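PDB 7CDY: glucose dehydrogenase from Serratia sp. FS14, which belongs to the glucose/sorbosone dehydrogenase family of beta-propeller proteins and carries a bound calcium ion in this structure. Local coordinates for residues A[137-142]-A[159-164]; A[199-204]-A[272-277]; A[330-335]-A[342-347]. One frame throughout, in Å; residues are numbered along the deposited sequence.

Contact 1. Residues A[137-142]-A[159-164]; sequences LFIALG and KLVRLT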
loop_
_atom_site.group_PDB
_atom_site.type_symbol
_atom_site.label_atom_id
_atom_site.label_comp_id
_atom_site.label_asym_id
_atom_site.label_seq_id
_atom_site.Cartn_x
_atom_site.Cartn_y
_atom_site.Cartn_z
ATOM N N LEU A 137 8.149 -10.380 4.355
ATOM C CA LEU A 137 7.476 -9.496 3.410
ATOM C C LEU A 137 5.969 -9.623 3.572
ATOM O O LEU A 137 5.413 -10.713 3.402
ATOM C CB LEU A 137 7.884 -9.873 1.988
ATOM C CG LEU A 137 7.223 -9.048 0.881
ATOM C CD1 LEU A 137 7.510 -7.549 1.031
ATOM C CD2 LEU A 137 7.676 -9.563 -0.486
ATOM N N PHE A 138 5.309 -8.507 3.888
ATOM C CA PHE A 138 3.853 -8.425 3.908
ATOM C C PHE A 138 3.323 -7.825 2.609
ATOM O O PHE A 138 3.866 -6.840 2.095
ATOM C CB PHE A 138 3.371 -7.606 5.103
ATOM C CG PHE A 138 3.424 -8.350 6.406
ATOM C CD1 PHE A 138 4.628 -8.559 7.052
ATOM C CD2 PHE A 138 2.259 -8.833 6.986
ATOM C CE1 PHE A 138 4.670 -9.258 8.255
ATOM C CE2 PHE A 138 2.296 -9.513 8.190
ATOM C CZ PHE A 138 3.499 -9.727 8.813
ATOM N N ILE A 139 2.270 -8.438 2.075
ATOM C CA ILE A 139 1.679 -8.051 0.799
ATOM C C ILE A 139 0.180 -7.879 1.016
ATOM O O ILE A 139 -0.504 -8.827 1.417
ATOM C CB ILE A 139 1.925 -9.127 -0.271
ATOM C CG1 ILE A 139 3.420 -9.441 -0.415
ATOM C CG2 ILE A 139 1.312 -8.710 -1.586
ATOM C CD1 ILE A 139 3.686 -10.728 -1.174
ATOM N N ALA A 140 -0.342 -6.689 0.717
ATOM C CA ALA A 140 -1.761 -6.386 0.906
ATOM C C ALA A 140 -2.487 -6.554 -0.423
ATOM O O ALA A 140 -2.127 -5.911 -1.415
ATOM C CB ALA A 140 -1.926 -4.965 1.446
ATOM N N LEU A 141 -3.515 -7.396 -0.445
ATOM C CA LEU A 141 -4.236 -7.732 -1.668
ATOM C C LEU A 141 -5.705 -7.349 -1.574
ATOM O O LEU A 141 -6.387 -7.703 -0.605
ATOM C CB LEU A 141 -4.132 -9.228 -1.954
ATOM C CG LEU A 141 -2.714 -9.768 -2.136
ATOM C CD1 LEU A 141 -2.723 -11.285 -2.200
ATOM C CD2 LEU A 141 -2.091 -9.194 -3.402
ATOM N N GLY A 142 -6.201 -6.642 -2.600
ATOM C CA GLY A 142 -7.623 -6.402 -2.715
ATOM C C GLY A 142 -8.362 -7.643 -3.186
ATOM O O GLY A 142 -7.781 -8.661 -3.557
ATOM N N LYS A 159 -6.865 -10.494 1.063
ATOM C CA LYS A 159 -5.989 -11.096 2.051
ATOM C C LYS A 159 -4.766 -10.215 2.251
ATOM O O LYS A 159 -4.308 -9.525 1.329
ATOM C CB LYS A 159 -5.469 -12.461 1.561
ATOM C CG LYS A 159 -6.539 -13.440 1.097
ATOM C CD LYS A 159 -7.445 -13.809 2.248
ATOM C CE LYS A 159 -8.390 -14.976 1.946
ATOM N NZ LYS A 159 -9.504 -14.600 1.034
ATOM N N LEU A 160 -4.248 -10.225 3.468
ATOM C CA LEU A 160 -2.876 -9.827 3.739
ATOM C C LEU A 160 -2.042 -11.100 3.766
ATOM O O LEU A 160 -2.431 -12.078 4.413
ATOM C CB LEU A 160 -2.801 -9.118 5.088
ATOM C CG LEU A 160 -1.455 -8.578 5.552
ATOM C CD1 LEU A 160 -0.835 -7.673 4.504
ATOM C CD2 LEU A 160 -1.609 -7.837 6.862
ATOM N N VAL A 161 -0.918 -11.099 3.052
ATOM C CA VAL A 161 -0.067 -12.272 2.892
ATOM C C VAL A 161 1.272 -11.978 3.555
ATOM O O VAL A 161 1.743 -10.837 3.535
ATOM C CB VAL A 161 0.100 -12.550 1.382
ATOM C CG1 VAL A 161 1.389 -13.300 1.067
ATOM C CG2 VAL A 161 -1.118 -13.293 0.844
ATOM N N ARG A 162 1.877 -13.001 4.173
ATOM C CA ARG A 162 3.227 -12.899 4.728
ATOM C C ARG A 162 4.095 -13.991 4.128
ATOM O O ARG A 162 3.753 -15.179 4.222
ATOM C CB ARG A 162 3.249 -13.028 6.249
ATOM C CG ARG A 162 4.651 -12.812 6.822
ATOM C CD ARG A 162 4.724 -12.976 8.336
ATOM N NE ARG A 162 4.499 -14.357 8.743
ATOM C CZ ARG A 162 5.275 -15.051 9.574
ATOM N NH1 ARG A 162 6.370 -14.518 10.098
ATOM N NH2 ARG A 162 4.937 -16.294 9.874
ATOM N N LEU A 163 5.226 -13.597 3.536
ATOM C CA LEU A 163 6.175 -14.503 2.895
ATOM C C LEU A 163 7.586 -14.221 3.393
ATOM O O LEU A 163 7.864 -13.186 3.999
ATOM C CB LEU A 163 6.151 -14.358 1.371
ATOM C CG LEU A 163 4.793 -14.555 0.694
ATOM C CD1 LEU A 163 4.887 -14.214 -0.783
ATOM C CD2 LEU A 163 4.290 -15.976 0.899
ATOM N N THR A 164 8.491 -15.159 3.108
ATOM C CA THR A 164 9.909 -14.875 3.293
ATOM C C THR A 164 10.396 -13.918 2.209
ATOM O O THR A 164 9.691 -13.608 1.244
ATOM C CB THR A 164 10.750 -16.155 3.212
ATOM O OG1 THR A 164 10.795 -16.613 1.855
ATOM C CG2 THR A 164 10.189 -17.261 4.133
#
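With CG of R162 anti to its backbone N (chi1 -176°) and CG of F138 beside its own (chi1 -77°), the arginine chain is laid across one face of the phenyl ring. R162 CG sits 4.0 Å from the centroid of the F138 ring in a CH-pi contact, displaced toward the rim, and R162 CD reaches F138 CZ at 3.5 Å. The bend at chi3 then turns the guanidinium group away to D172, its salt-bridge partner, and to N173. At its edge, in plane, the same ring meets L160, F138 CD2 lying 4.0 Å from L160 CG. F138, R162 and L160 share one face of an antiparallel strand pair, 137-140 with 160-163, in a four-stranded sheet of the propeller. L137-L163 and I139-V161 are the hydrogen-bonded pairs, and L141 N adds a bond of 2.9 Å to K159 O. F138-R162 and A140-L160 are non-hydrogen-bonded; here F138 CA comes within 3.2 Å of V161 O in a CA-H...O contact. On the other face L137, I139, V161 and L163 gather aliphatic side chains: I139 CD1 touches L163 CD1 at 3.7 Å, and F113 of strand 109-114 packs on I139, V161 and L163.

Contact 2. Residues A[199-204]-A[272-277]; sequences NPWSGA and FYDGQR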
loop_
_atom_site.group_PDB
_atom_site.type_symbol
_atom_site.label_atom_id
_atom_site.label_comp_id
_atom_site.label_asym_id
_atom_site.label_seq_id
_atom_site.Cartn_x
_atom_site.Cartn_y
_atom_site.Cartn_z
ATOM N N ASN A 199 4.712 -0.240 12.402
ATOM C CA ASN A 199 4.770 0.705 13.512
ATOM C C ASN A 199 6.177 0.659 14.104
ATOM O O ASN A 199 6.610 -0.404 14.577
ATOM C CB ASN A 199 3.709 0.323 14.545
ATOM C CG ASN A 199 3.641 1.293 15.720
ATOM O OD1 ASN A 199 4.663 1.601 16.344
ATOM N ND2 ASN A 199 2.446 1.777 16.029
ATOM N N PRO A 200 6.929 1.764 14.082
ATOM C CA PRO A 200 8.339 1.718 14.503
ATOM C C PRO A 200 8.524 1.555 15.996
ATOM O O PRO A 200 9.638 1.239 16.435
ATOM C CB PRO A 200 8.893 3.063 14.018
ATOM C CG PRO A 200 7.708 3.971 14.007
ATOM C CD PRO A 200 6.534 3.101 13.613
ATOM N N TRP A 201 7.477 1.746 16.786
ATOM C CA TRP A 201 7.558 1.626 18.233
ATOM C C TRP A 201 7.117 0.263 18.740
ATOM O O TRP A 201 7.751 -0.283 19.649
ATOM C CB TRP A 201 6.758 2.758 18.888
ATOM C CG TRP A 201 7.198 4.082 18.331
ATOM C CD1 TRP A 201 8.388 4.710 18.568
ATOM C CD2 TRP A 201 6.491 4.907 17.392
ATOM N NE1 TRP A 201 8.457 5.882 17.857
ATOM C CE2 TRP A 201 7.307 6.027 17.126
ATOM C CE3 TRP A 201 5.240 4.818 16.769
ATOM C CZ2 TRP A 201 6.917 7.048 16.258
ATOM C CZ3 TRP A 201 4.857 5.830 15.903
ATOM C CH2 TRP A 201 5.696 6.927 15.653
ATOM N N SER A 202 6.068 -0.323 18.151
ATOM C CA SER A 202 5.570 -1.615 18.611
ATOM C C SER A 202 6.074 -2.783 17.780
ATOM O O SER A 202 6.023 -3.925 18.251
ATOM C CB SER A 202 4.045 -1.682 18.519
ATOM O OG SER A 202 3.626 -1.572 17.162
ATOM N N GLY A 203 6.496 -2.543 16.543
ATOM C CA GLY A 203 6.865 -3.630 15.665
ATOM C C GLY A 203 5.710 -4.323 14.986
ATOM O O GLY A 203 5.928 -5.324 14.295
ATOM N N ALA A 204 4.492 -3.814 15.136
ATOM C CA ALA A 204 3.328 -4.408 14.493
ATOM C C ALA A 204 3.078 -3.785 13.125
ATOM O O ALA A 204 3.227 -2.573 12.940
ATOM C CB ALA A 204 2.085 -4.203 15.355
ATOM N N PHE A 272 4.380 6.294 9.520
ATOM C CA PHE A 272 4.566 6.734 10.896
ATOM C C PHE A 272 5.741 7.703 10.961
ATOM O O PHE A 272 6.787 7.468 10.347
ATOM C CB PHE A 272 4.891 5.536 11.786
ATOM C CG PHE A 272 3.781 4.523 11.897
ATOM C CD1 PHE A 272 2.798 4.645 12.874
ATOM C CD2 PHE A 272 3.741 3.415 11.049
ATOM C CE1 PHE A 272 1.794 3.694 12.989
ATOM C CE2 PHE A 272 2.737 2.477 11.154
ATOM C CZ PHE A 272 1.767 2.610 12.124
ATOM N N TYR A 273 5.580 8.799 11.706
ATOM C CA TYR A 273 6.643 9.796 11.815
ATOM C C TYR A 273 7.473 9.514 13.066
ATOM O O TYR A 273 6.990 9.670 14.191
ATOM C CB TYR A 273 6.108 11.228 11.800
ATOM C CG TYR A 273 7.239 12.226 11.685
ATOM C CD1 TYR A 273 7.723 12.613 10.438
ATOM C CD2 TYR A 273 7.861 12.739 12.824
ATOM C CE1 TYR A 273 8.780 13.508 10.323
ATOM C CE2 TYR A 273 8.923 13.640 12.718
ATOM C CZ TYR A 273 9.375 14.014 11.468
ATOM O OH TYR A 273 10.422 14.907 11.355
ATOM N N ASP A 274 8.727 9.105 12.858
ATOM C CA ASP A 274 9.674 8.817 13.931
ATOM C C ASP A 274 10.956 9.628 13.763
ATOM O O ASP A 274 12.030 9.216 14.212
ATOM C CB ASP A 274 9.970 7.315 13.992
ATOM C CG ASP A 274 10.688 6.894 15.271
ATOM O OD1 ASP A 274 10.520 7.555 16.319
ATOM O OD2 ASP A 274 11.426 5.885 15.219
ATOM N N GLY A 275 10.861 10.784 13.103
ATOM C CA GLY A 275 12.013 11.636 12.892
ATOM C C GLY A 275 12.263 12.563 14.067
ATOM O O GLY A 275 11.526 12.592 15.049
ATOM N N GLN A 276 13.345 13.339 13.951
ATOM C CA GLN A 276 13.685 14.335 14.956
ATOM C C GLN A 276 13.473 15.766 14.488
ATOM O O GLN A 276 13.444 16.673 15.324
ATOM C CB GLN A 276 15.148 14.177 15.403
ATOM C CG GLN A 276 15.403 13.024 16.366
ATOM C CD GLN A 276 14.395 12.960 17.499
ATOM O OE1 GLN A 276 14.129 13.959 18.170
ATOM N NE2 GLN A 276 13.831 11.778 17.721
ATOM N N ARG A 277 13.320 15.989 13.181
ATOM C CA ARG A 277 13.250 17.356 12.676
ATOM C C ARG A 277 12.017 18.088 13.193
ATOM O O ARG A 277 12.091 19.271 13.540
ATOM C CB ARG A 277 13.273 17.356 11.151
ATOM C CG ARG A 277 13.134 18.737 10.559
ATOM C CD ARG A 277 13.267 18.708 9.055
ATOM N NE ARG A 277 14.518 18.099 8.620
ATOM C CZ ARG A 277 15.656 18.764 8.465
ATOM N NH1 ARG A 277 16.746 18.125 8.061
ATOM N NH2 ARG A 277 15.704 20.067 8.713
#
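W201 spans F272, Y273 and D274 with its indole. From CB and CG the ring passes P200, whose CG lies over the centre of one indole face, 3.6 Å above the plane. On the pyrrole side, NE1 makes a weak hydrogen bond to D274 OD1 (3.1 Å, 136° at the hydrogen). Further along the same edge, W201 CZ2 comes to 3.3 Å from Y273 O, which lies in the ring plane, and CH2 is almost as near. At the far corner W201 CZ3 touches F272 CD1 at 3.8 Å. The phenyl ring of F272 is also covered by the loop's first residue: N199 CA stands over one face, 3.8 Å from the F272 centroid, while P200 CD packs on F272 CB at 3.5 Å. N199 OD1 accepts from the backbone N of W201 in an Asx turn and also from S202 N, which pins the start of the loop between strands 192-198 and 205-210. Loop and strand 267-273 belong to adjacent sheets of the propeller. D274 OD1 also forms a salt bridge with R282, so the weak indole bond is probably secondary for the carboxylate, and the contact appears to rest mainly on apolar and CH-pi packing.

Contact 3. Residues A[330-335]-A[342-347]; sequences LYLLTD and LKVGAS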
loop_
_atom_site.group_PDB
_atom_site.type_symbol
_atom_site.label_atom_id
_atom_site.label_comp_id
_atom_site.label_asym_id
_atom_site.label_seq_id
_atom_site.Cartn_x
_atom_site.Cartn_y
_atom_site.Cartn_z
ATOM N N LEU A 330 8.243 14.637 5.306
ATOM C CA LEU A 330 7.349 13.706 4.630
ATOM C C LEU A 330 7.458 13.912 3.130
ATOM O O LEU A 330 7.658 15.031 2.657
ATOM C CB LEU A 330 5.899 13.933 5.057
ATOM C CG LEU A 330 5.541 13.633 6.506
ATOM C CD1 LEU A 330 4.099 14.022 6.759
ATOM C CD2 LEU A 330 5.752 12.160 6.811
ATOM N N TYR A 331 7.320 12.821 2.384
ATOM C CA TYR A 331 7.360 12.845 0.930
ATOM C C TYR A 331 6.062 12.256 0.393
ATOM O O TYR A 331 5.658 11.159 0.798
ATOM C CB TYR A 331 8.584 12.080 0.408
ATOM C CG TYR A 331 9.879 12.834 0.630
ATOM C CD1 TYR A 331 10.464 12.896 1.891
ATOM C CD2 TYR A 331 10.493 13.509 -0.412
ATOM C CE1 TYR A 331 11.644 13.608 2.097
ATOM C CE2 TYR A 331 11.669 14.212 -0.217
ATOM C CZ TYR A 331 12.235 14.259 1.036
ATOM O OH TYR A 331 13.409 14.966 1.217
ATOM N N LEU A 332 5.400 12.992 -0.499
ATOM C CA LEU A 332 4.101 12.611 -1.031
ATOM C C LEU A 332 4.152 12.527 -2.546
ATOM O O LEU A 332 4.958 13.209 -3.196
ATOM C CB LEU A 332 3.024 13.656 -0.682
ATOM C CG LEU A 332 2.889 14.151 0.756
ATOM C CD1 LEU A 332 1.656 15.043 0.897
ATOM C CD2 LEU A 332 2.849 13.023 1.756
ATOM N N LEU A 333 3.263 11.701 -3.111
ATOM C CA LEU A 333 2.968 11.713 -4.538
ATOM C C LEU A 333 1.508 12.073 -4.742
ATOM O O LEU A 333 0.648 11.664 -3.955
ATOM C CB LEU A 333 3.193 10.342 -5.180
ATOM C CG LEU A 333 4.618 9.794 -5.106
ATOM C CD1 LEU A 333 4.684 8.328 -5.564
ATOM C CD2 LEU A 333 5.579 10.655 -5.910
ATOM N N THR A 334 1.224 12.833 -5.795
ATOM C CA THR A 334 -0.146 13.212 -6.121
ATOM C C THR A 334 -0.643 12.425 -7.324
ATOM O O THR A 334 0.102 12.204 -8.284
ATOM C CB THR A 334 -0.316 14.724 -6.341
ATOM O OG1 THR A 334 0.276 15.111 -7.590
ATOM C CG2 THR A 334 0.322 15.498 -5.214
ATOM N N ASP A 335 -1.903 11.989 -7.259
ATOM C CA ASP A 335 -2.469 11.089 -8.271
ATOM C C ASP A 335 -3.194 11.896 -9.340
ATOM O O ASP A 335 -4.412 12.081 -9.310
ATOM C CB ASP A 335 -3.411 10.071 -7.642
ATOM C CG ASP A 335 -4.066 9.170 -8.684
ATOM O OD1 ASP A 335 -3.425 8.923 -9.731
ATOM O OD2 ASP A 335 -5.219 8.731 -8.475
ATOM N N LEU A 342 6.110 15.837 -3.641
ATOM C CA LEU A 342 6.079 16.939 -2.685
ATOM C C LEU A 342 6.887 16.596 -1.445
ATOM O O LEU A 342 6.849 15.461 -0.955
ATOM C CB LEU A 342 4.647 17.227 -2.226
ATOM C CG LEU A 342 3.621 17.503 -3.320
ATOM C CD1 LEU A 342 2.241 17.699 -2.708
ATOM C CD2 LEU A 342 4.021 18.711 -4.162
ATOM N N LYS A 343 7.578 17.595 -0.912
ATOM C CA LYS A 343 8.300 17.491 0.349
ATOM C C LYS A 343 7.581 18.374 1.365
ATOM O O LYS A 343 7.400 19.576 1.131
ATOM C CB LYS A 343 9.741 17.953 0.145
ATOM C CG LYS A 343 10.628 17.885 1.365
ATOM C CD LYS A 343 12.019 18.382 0.987
ATOM C CE LYS A 343 12.824 18.815 2.189
ATOM N NZ LYS A 343 14.170 19.322 1.794
ATOM N N VAL A 344 7.169 17.753 2.453
ATOM C CA VAL A 344 6.271 18.430 3.421
ATOM C C VAL A 344 6.862 18.423 4.818
ATOM O O VAL A 344 7.316 17.424 5.267
ATOM C CB VAL A 344 4.887 17.760 3.426
ATOM C CG1 VAL A 344 3.974 18.461 4.404
ATOM C CG2 VAL A 344 4.259 17.755 2.047
ATOM N N GLY A 345 6.829 19.595 5.446
ATOM C CA GLY A 345 7.360 19.782 6.802
ATOM C C GLY A 345 6.360 20.498 7.691
ATOM O O GLY A 345 5.467 21.096 7.218
ATOM N N ALA A 346 6.585 20.431 8.975
ATOM C CA ALA A 346 5.649 21.039 9.939
ATOM C C ALA A 346 5.691 22.564 9.948
ATOM O O ALA A 346 4.636 23.086 10.180
ATOM C CB ALA A 346 5.809 20.421 11.297
ATOM N N SER A 347 6.830 23.207 9.735
ATOM C CA SER A 347 6.954 24.712 9.683
ATOM C C SER A 347 8.419 25.079 9.490
ATOM O O SER A 347 8.697 26.290 9.582
ATOM C CB SER A 347 6.408 25.623 10.832
ATOM O OG SER A 347 6.329 24.953 12.058
#
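Y331 and K343 lie side by side and point the same way, the extended lysine chain running along the tyrosine toward its hydroxyl. K343 CG is 4.0 Å from Y331 CZ, and K343 CD lies 3.7 Å from Y331 OH. The lysine is extended from chi1 (-179°) outward, which keeps its methylenes beside the phenol. The hydroxyl is hydrogen-bonded to D327, and K343 makes a cation-pi contact with Y329. Y331 and K343 form a non-hydrogen-bonded pair in the beta hairpin of strands 330-334 and 339-345, within a propeller sheet that continues through 339-345 to strand 3-19, thus joining the two ends of the chain. Two hydrogen-bonded pairs flank them, L330-V344 and L332-L342, each with a bond in both directions; V344 N to L330 O is 2.8 Å. Between these bonds, Y331 CA approaches L342 O to 3.3 Å in a CA-H...O contact. On the opposite face, L332 slants across V344, its CD1 3.9 Å from V344 CG2, and I319 and V322 of strand 319-324 also pack on L332. Nearer the hairpin turn, T334 meets L342 at about a right angle, CG2 of T334 to CD1 of L342 at 3.8 Å.

In the fold
The three contacts follow one another along the chain without interleaving. Contacts 1 and 3 each pair neighbouring strands inside one sheet, in different sheets on opposite sides of the chain's centre, with their own centres 27 Å apart. Contact 2 instead bridges two further sheets, joining the loop that links strands 192-198 and 205-210 to residues 272-274, on and just after strand 267-273. Its centre is 21 Å from that of contact 1, with nearest atoms about 7 Å apart, and 17 Å from that of contact 3, which it touches where Y273 CD1 meets L330 CD2 at 4.2 Å. Contacts 1 and 3 thus hold strands within sheets, and contact 2 ties neighbouring sheets together.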